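Side-chain contacts in DUF1881 domain-containing protein (Neurospora crassa, PDB 5Z6D), which is of unknown function but pairs a betagamma-crystallin domain with an Ig-like domain, whose mutual interface leaves the calcium-binding site inoperative: residues A[23-28]-A[39-44]; A[51-56]-A[90-95]; A[109-114]-A[119-124]. The protein carries 1 engineered substitution. All blocks are in the same frame, centred on the assembly; numbering follows the deposited sequence.

Contact 1: residues A[23-28]-A[39-44]; sequences DTYAVG and DKYFSV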
# COMPACT_ATOMS: atom_id res chain seq x y z
N ASP A 23 1.10 19.70 14.58
CA ASP A 23 2.42 19.07 14.64
C ASP A 23 2.99 18.94 13.22
O ASP A 23 2.36 18.34 12.34
CB ASP A 23 2.33 17.70 15.30
CG ASP A 23 1.91 17.79 16.76
OD1 ASP A 23 2.06 18.88 17.36
OD2 ASP A 23 1.44 16.77 17.30
N THR A 24 4.17 19.49 13.01
CA THR A 24 4.80 19.49 11.69
C THR A 24 5.70 18.26 11.48
O THR A 24 6.44 17.87 12.38
CB THR A 24 5.62 20.77 11.48
OG1 THR A 24 4.78 21.91 11.69
CG2 THR A 24 6.20 20.83 10.07
N TYR A 25 5.62 17.67 10.29
CA TYR A 25 6.44 16.52 9.92
C TYR A 25 7.11 16.73 8.55
O TYR A 25 6.54 17.32 7.64
CB TYR A 25 5.59 15.24 9.91
CG TYR A 25 5.01 14.85 11.26
CD1 TYR A 25 5.67 13.97 12.09
CD2 TYR A 25 3.78 15.36 11.67
CE1 TYR A 25 5.14 13.60 13.32
CE2 TYR A 25 3.24 15.01 12.90
CZ TYR A 25 3.92 14.14 13.72
OH TYR A 25 3.38 13.79 14.93
N ALA A 26 8.34 16.22 8.40
CA ALA A 26 9.10 16.44 7.17
C ALA A 26 9.18 15.21 6.29
O ALA A 26 9.02 14.09 6.77
CB ALA A 26 10.52 16.91 7.52
N VAL A 27 9.46 15.42 5.00
CA VAL A 27 9.70 14.32 4.08
C VAL A 27 10.81 13.43 4.64
O VAL A 27 11.83 13.93 5.12
CB VAL A 27 10.07 14.83 2.70
CG1 VAL A 27 10.63 13.71 1.85
CG2 VAL A 27 8.83 15.43 2.03
N GLY A 28 10.58 12.12 4.60
CA GLY A 28 11.50 11.18 5.23
C GLY A 28 11.06 10.65 6.59
O GLY A 28 11.61 9.67 7.09
N ASP A 39 -6.34 9.57 17.20
CA ASP A 39 -6.28 9.81 18.63
C ASP A 39 -5.58 11.15 18.88
O ASP A 39 -5.67 11.72 19.97
CB ASP A 39 -5.55 8.67 19.35
CG ASP A 39 -6.25 7.33 19.18
OD1 ASP A 39 -7.48 7.33 18.98
OD2 ASP A 39 -5.56 6.29 19.25
N LYS A 40 -4.90 11.64 17.86
CA LYS A 40 -4.24 12.93 17.92
C LYS A 40 -4.76 13.88 16.84
O LYS A 40 -4.98 15.06 17.09
CB LYS A 40 -2.72 12.79 17.79
CG LYS A 40 -2.06 11.91 18.84
CD LYS A 40 -1.93 10.48 18.36
CE LYS A 40 -1.42 9.56 19.46
NZ LYS A 40 -1.57 8.12 19.08
N TYR A 41 -4.98 13.35 15.63
CA TYR A 41 -5.14 14.21 14.46
C TYR A 41 -6.45 14.07 13.72
O TYR A 41 -6.92 12.97 13.44
CB TYR A 41 -4.00 13.95 13.48
CG TYR A 41 -2.65 14.19 14.08
CD1 TYR A 41 -2.41 15.27 14.91
CD2 TYR A 41 -1.60 13.31 13.84
CE1 TYR A 41 -1.17 15.49 15.47
CE2 TYR A 41 -0.37 13.51 14.39
CZ TYR A 41 -0.16 14.60 15.20
OH TYR A 41 1.08 14.81 15.76
N PHE A 42 -7.03 15.22 13.39
CA PHE A 42 -8.31 15.30 12.70
C PHE A 42 -8.21 16.00 11.34
O PHE A 42 -9.16 15.96 10.54
CB PHE A 42 -9.34 16.04 13.56
CG PHE A 42 -10.10 15.16 14.50
CD1 PHE A 42 -9.97 13.79 14.46
CD2 PHE A 42 -10.98 15.72 15.43
CE1 PHE A 42 -10.69 12.98 15.32
CE2 PHE A 42 -11.70 14.92 16.29
CZ PHE A 42 -11.56 13.54 16.24
N SER A 43 -7.09 16.68 11.07
CA SER A 43 -6.94 17.22 9.71
C SER A 43 -5.47 17.30 9.34
O SER A 43 -4.61 17.13 10.20
CB SER A 43 -7.61 18.60 9.56
OG SER A 43 -7.15 19.53 10.52
N VAL A 44 -5.17 17.51 8.07
CA VAL A 44 -3.76 17.55 7.66
C VAL A 44 -3.55 18.48 6.46
O VAL A 44 -4.23 18.38 5.43
CB VAL A 44 -3.22 16.13 7.32
CG1 VAL A 44 -4.03 15.46 6.20
CG2 VAL A 44 -1.72 16.18 6.99

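Contact 2: residues A[51-56]-A[90-95]; sequences KVIAWQ and TRAISF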
# COMPACT_ATOMS: atom_id res chain seq x y z
N LYS A 51 3.59 14.45 0.30
CA LYS A 51 2.48 13.54 0.19
C LYS A 51 2.55 12.64 1.42
O LYS A 51 3.64 12.38 1.93
CB LYS A 51 2.60 12.76 -1.11
CG LYS A 51 1.85 11.47 -1.23
CD LYS A 51 2.26 10.86 -2.55
CE LYS A 51 1.55 9.59 -2.86
NZ LYS A 51 1.84 9.24 -4.27
N VAL A 52 1.40 12.21 1.94
CA VAL A 52 1.41 11.28 3.07
C VAL A 52 0.87 9.93 2.64
O VAL A 52 -0.19 9.86 2.01
CB VAL A 52 0.56 11.77 4.25
CG1 VAL A 52 0.68 10.79 5.43
CG2 VAL A 52 0.96 13.16 4.69
N ILE A 53 1.60 8.88 2.96
CA ILE A 53 1.06 7.53 2.83
C ILE A 53 0.81 7.00 4.23
O ILE A 53 1.73 6.90 5.02
CB ILE A 53 2.01 6.61 2.06
CG1 ILE A 53 2.25 7.16 0.64
CG2 ILE A 53 1.45 5.18 2.01
CD1 ILE A 53 3.40 6.46 -0.09
N ALA A 54 -0.44 6.67 4.54
CA ALA A 54 -0.83 6.20 5.88
C ALA A 54 -1.38 4.78 5.80
O ALA A 54 -2.13 4.46 4.89
CB ALA A 54 -1.87 7.15 6.50
N TRP A 55 -1.01 3.92 6.76
CA TRP A 55 -1.48 2.55 6.70
C TRP A 55 -1.57 1.93 8.09
O TRP A 55 -1.40 2.60 9.11
CB TRP A 55 -0.61 1.70 5.75
CG TRP A 55 0.84 1.37 6.14
CD1 TRP A 55 1.30 0.17 6.59
CD2 TRP A 55 1.99 2.23 6.01
NE1 TRP A 55 2.67 0.23 6.78
CE2 TRP A 55 3.11 1.48 6.44
CE3 TRP A 55 2.18 3.55 5.59
CZ2 TRP A 55 4.41 2.02 6.46
CZ3 TRP A 55 3.47 4.08 5.61
CH2 TRP A 55 4.57 3.31 6.04
N GLN A 56 -1.88 0.64 8.09
CA GLN A 56 -2.18 -0.08 9.31
C GLN A 56 -1.03 -1.01 9.68
O GLN A 56 -0.79 -2.00 8.99
CB GLN A 56 -3.48 -0.87 9.13
CG GLN A 56 -3.93 -1.57 10.37
CD GLN A 56 -3.98 -0.64 11.54
OE1 GLN A 56 -3.15 -0.71 12.45
NE2 GLN A 56 -4.95 0.27 11.53
N THR A 90 6.74 10.13 -5.15
CA THR A 90 6.94 8.81 -4.57
C THR A 90 5.63 8.03 -4.68
O THR A 90 4.56 8.60 -4.50
CB THR A 90 7.41 8.90 -3.12
OG1 THR A 90 8.75 9.42 -3.10
CG2 THR A 90 7.38 7.54 -2.45
N ARG A 91 5.74 6.74 -4.98
CA ARG A 91 4.58 5.92 -5.31
C ARG A 91 4.23 4.90 -4.25
O ARG A 91 5.09 4.14 -3.79
CB ARG A 91 4.80 5.18 -6.62
CG ARG A 91 4.88 6.08 -7.82
CD ARG A 91 3.57 6.77 -8.06
NE ARG A 91 3.58 7.52 -9.31
CZ ARG A 91 2.51 8.13 -9.81
NH1 ARG A 91 1.35 8.05 -9.17
NH2 ARG A 91 2.60 8.79 -10.96
N ALA A 92 2.95 4.85 -3.89
CA ALA A 92 2.44 3.74 -3.10
C ALA A 92 2.15 2.58 -4.04
O ALA A 92 1.35 2.70 -4.97
CB ALA A 92 1.20 4.14 -2.33
N ILE A 93 2.82 1.46 -3.80
CA ILE A 93 2.58 0.25 -4.57
C ILE A 93 1.49 -0.54 -3.87
O ILE A 93 1.62 -0.87 -2.67
CB ILE A 93 3.85 -0.63 -4.69
CG1 ILE A 93 5.04 0.19 -5.21
CG2 ILE A 93 3.59 -1.81 -5.63
CD1 ILE A 93 6.35 -0.61 -5.19
N SER A 94 0.44 -0.85 -4.63
CA SER A 94 -0.73 -1.54 -4.09
C SER A 94 -1.23 -2.68 -4.97
O SER A 94 -1.16 -2.60 -6.20
CB SER A 94 -1.87 -0.55 -3.83
OG SER A 94 -2.30 0.05 -5.04
N PHE A 95 -1.70 -3.74 -4.33
CA PHE A 95 -2.26 -4.93 -4.99
C PHE A 95 -3.72 -5.15 -4.62
O PHE A 95 -4.11 -4.90 -3.46
CB PHE A 95 -1.53 -6.21 -4.57
CG PHE A 95 -0.21 -6.44 -5.23
CD1 PHE A 95 0.23 -5.69 -6.30
CD2 PHE A 95 0.57 -7.52 -4.79
CE1 PHE A 95 1.45 -5.96 -6.89
CE2 PHE A 95 1.79 -7.79 -5.37
CZ PHE A 95 2.24 -7.03 -6.42

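Contact 3: residues A[109-114]-A[119-124]; sequences SLKVDA and TVMLYS. Engineered in segment 119-124: Met-121 (natural residue Thr).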
# COMPACT_ATOMS: atom_id res chain seq x y z
N SER A 109 -5.33 -16.95 -0.45
CA SER A 109 -4.59 -15.82 0.09
C SER A 109 -3.32 -15.60 -0.69
O SER A 109 -2.69 -16.55 -1.18
CB SER A 109 -4.28 -16.02 1.57
OG SER A 109 -3.47 -17.16 1.80
N LEU A 110 -2.96 -14.32 -0.80
CA LEU A 110 -1.71 -13.87 -1.35
C LEU A 110 -0.97 -13.13 -0.23
O LEU A 110 -1.38 -12.05 0.19
CB LEU A 110 -1.95 -12.98 -2.55
CG LEU A 110 -0.72 -12.30 -3.13
CD1 LEU A 110 0.22 -13.33 -3.73
CD2 LEU A 110 -1.18 -11.30 -4.19
N LYS A 111 0.07 -13.76 0.30
CA LYS A 111 0.91 -13.15 1.31
C LYS A 111 2.09 -12.47 0.63
O LYS A 111 2.78 -13.09 -0.18
CB LYS A 111 1.40 -14.21 2.31
CG LYS A 111 2.28 -13.66 3.42
CD LYS A 111 2.82 -14.81 4.29
CE LYS A 111 3.74 -14.28 5.37
NZ LYS A 111 4.64 -15.35 5.90
N VAL A 112 2.30 -11.20 0.97
CA VAL A 112 3.35 -10.42 0.36
C VAL A 112 4.25 -9.92 1.47
O VAL A 112 3.81 -9.15 2.32
CB VAL A 112 2.77 -9.23 -0.44
CG1 VAL A 112 3.88 -8.46 -1.11
CG2 VAL A 112 1.77 -9.70 -1.48
N ASP A 113 5.50 -10.40 1.51
CA ASP A 113 6.36 -10.08 2.63
C ASP A 113 7.10 -8.78 2.42
O ASP A 113 8.33 -8.77 2.27
CB ASP A 113 7.36 -11.21 2.88
CG ASP A 113 6.82 -12.28 3.79
OD1 ASP A 113 5.75 -12.06 4.40
OD2 ASP A 113 7.46 -13.35 3.90
N ALA A 114 6.36 -7.67 2.40
CA ALA A 114 6.96 -6.37 2.15
C ALA A 114 7.80 -5.92 3.34
O ALA A 114 7.29 -5.75 4.45
CB ALA A 114 5.88 -5.36 1.87
N THR A 119 4.40 -7.11 6.35
CA THR A 119 3.68 -8.21 5.72
C THR A 119 2.21 -7.88 5.47
O THR A 119 1.52 -7.36 6.35
CB THR A 119 3.78 -9.48 6.58
OG1 THR A 119 5.15 -9.83 6.75
CG2 THR A 119 3.04 -10.65 5.92
N VAL A 120 1.74 -8.22 4.27
CA VAL A 120 0.34 -8.05 3.91
C VAL A 120 -0.25 -9.39 3.52
O VAL A 120 0.38 -10.16 2.81
CB VAL A 120 0.19 -7.05 2.76
CG1 VAL A 120 -1.24 -6.94 2.29
CG2 VAL A 120 0.68 -5.67 3.20
N MET A 121 -1.45 -9.67 4.00
CA MET A 121 -2.21 -10.84 3.63
C MET A 121 -3.44 -10.40 2.86
O MET A 121 -4.34 -9.80 3.44
CB MET A 121 -2.61 -11.63 4.87
CG MET A 121 -1.56 -12.61 5.32
SD MET A 121 -1.64 -14.07 4.27
CE MET A 121 -2.96 -14.98 5.06
N LEU A 122 -3.45 -10.64 1.55
CA LEU A 122 -4.59 -10.30 0.71
C LEU A 122 -5.45 -11.52 0.49
O LEU A 122 -4.92 -12.60 0.28
CB LEU A 122 -4.13 -9.74 -0.63
CG LEU A 122 -3.26 -8.50 -0.55
CD1 LEU A 122 -2.87 -8.05 -1.93
CD2 LEU A 122 -4.01 -7.40 0.18
N TYR A 123 -6.76 -11.36 0.52
CA TYR A 123 -7.66 -12.48 0.26
C TYR A 123 -8.39 -12.29 -1.05
O TYR A 123 -8.68 -11.16 -1.46
CB TYR A 123 -8.64 -12.67 1.42
CG TYR A 123 -7.93 -13.06 2.68
CD1 TYR A 123 -7.68 -14.39 2.97
CD2 TYR A 123 -7.46 -12.09 3.56
CE1 TYR A 123 -6.99 -14.76 4.12
CE2 TYR A 123 -6.78 -12.44 4.71
CZ TYR A 123 -6.55 -13.78 4.99
OH TYR A 123 -5.87 -14.11 6.14
N SER A 124 -8.67 -13.41 -1.72
CA SER A 124 -9.22 -13.35 -3.07
C SER A 124 -10.68 -12.90 -3.07
O SER A 124 -11.48 -13.34 -2.23
CB SER A 124 -9.06 -14.71 -3.77
OG SER A 124 -9.62 -15.77 -3.02
O HOH W 1 7.38 -8.61 5.60

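Contact 1: residues A[23-28]-A[39-44]
In the first Greek key of the betagamma-crystallin domain, Tyr-41 spans the three-stranded sheet from beside strand 43-46 to reach Asp-23 and Tyr-25 on the opposite outer strand, 23-26. The central strand 9-13 lies between them, and Tyr-41 stacks on its Phe-12 as it crosses. The phenol is aimed by a chi1 of -58°, which sets CG anti to the carbonyl carbon and sends the ring toward strand 23-26. Tyr-41 OH donates to Asp-23 OD2 at 2.5 Å, using the anti lone pair of that oxygen. The carboxylate stands nearly upright against the ring, their planes 83° apart. From the opposing direction, Tyr-25 OH donates to Tyr-41 OH at 2.6 Å; the latter lies in the plane of the Tyr-25 ring, at its edge, the rings steeply inclined. On one face of the Tyr-41 ring, CB of the preceding Lys-40 sits 3.7 Å above the plane. A phenylalanine in place of Tyr-41 would probably leave the Tyr-25 hydroxyl without its acceptor and Asp-23 OD2 without its donor. The two bonds form a relay, Tyr-25 to Tyr-41 to Asp-23, in which the carboxylate would be expected to polarise both hydroxyls.

Contact 2: residues A[51-56]-A[90-95]
Ile-53 and Ala-92 mark the closest backbone approach, with their CA atoms 7.2 Å apart, and Lys-51 and Thr-90 stay in step with them at 8.1 Å between CA atoms, so that the two strands run in broadly the same direction but too far apart to pair as neighbours in a sheet. Side chains bridge the gap. Lys-51 has CG anti to its backbone N (chi1 160°) and the chain fully extended beyond it, so that NZ donates a hydrogen bond to Thr-90 O at 2.8 Å. The ammonium approaches the carbonyl almost head-on, the C=O to NZ angle being 165°, and the lysine's CD and CE draw near the same oxygen. NZ also has a long, weak ion pair with Glu-66, while the guanidinium atom Arg-91 NH1 lies 5.1 Å from Lys-51 NZ, a like charge that Glu-66 may partly offset. The contact belongs to the interface between the betagamma-crystallin and Ig-like domains: strand 50-55 comes from a sheet of the former and strand 91-99 from a sheet of the latter. Further along the strands, Ile-53 extends its CG1 branch toward the Ig-like strand, and the terminal CD1 meets Ala-92 CB at 3.9 Å. The CD1 methyl of Ile-53 also lies 4.2 Å from Ala-92 N, a buried amide with no hydrogen-bonding partner in the model. Leu-132 of the Ig-like domain touches both Ala-92 and Trp-55, and the indole NE1 of Trp-55 bonds to Val-117 O.

Contact 3: residues A[109-114]-A[119-124]
A beta hairpin at the edge of the five-stranded sheet of the Ig-like domain brings Ser-109 to Val-112 against Val-120 to Tyr-123, the short strands running antiparallel at 161°. Leu-110 with Leu-122 and Val-112 with Val-120 are the hydrogen-bonded pairs, each closed by two nearly straight N-H to O bonds, such as Leu-110 N to Leu-122 O at 2.8 Å. Their side chains share one face, where Leu-110 CD2 lies 4.3 Å from Leu-122 CD1, and the two leucines pack on Phe-97 and Phe-95 respectively, in strand 91-99. The other face carries Ser-109, Lys-111, Tyr-123 and the engineered Met-121, a threonine in the natural protein. Bent at chi2 and chi3, the methionine lays SD 3.6 Å from Lys-111 CB and brings CE 3.9 Å from Ser-109 CB, while Ser-109 OG bonds to Glu-152. At the turn end, Asp-113 is the centre of an inverse gamma turn. A water there lies 2.8 Å from Thr-119 OG1 and donates a weak bond to Ala-114 O. The other branch of the same threonine, Thr-119 CG2, rests 3.7 Å from CE of the extended Lys-111 chain.

In the fold
The three contacts step along the molecule from one domain into the other. Contact 1 lies within the betagamma-crystallin domain, contact 2 at the domain interface and contact 3 within the Ig-like domain; the centre of contact 2 is 16 Å from each of the others, which are 28 Å apart. Contacts 2 and 3 touch, Phe-95 CB lying 3.5 Å from Leu-122 CD1. Asp-39 and Gln-56, known calcium ligands of this protein though no calcium is bound here, fall in the segments of contacts 1 and 2. Gln-56 OE1 bonds to Ser-81 OG of the same site, with Ig-like Val-120 about 9 Å from Gln-56 between side chains, consistent with an interface that hinders calcium binding.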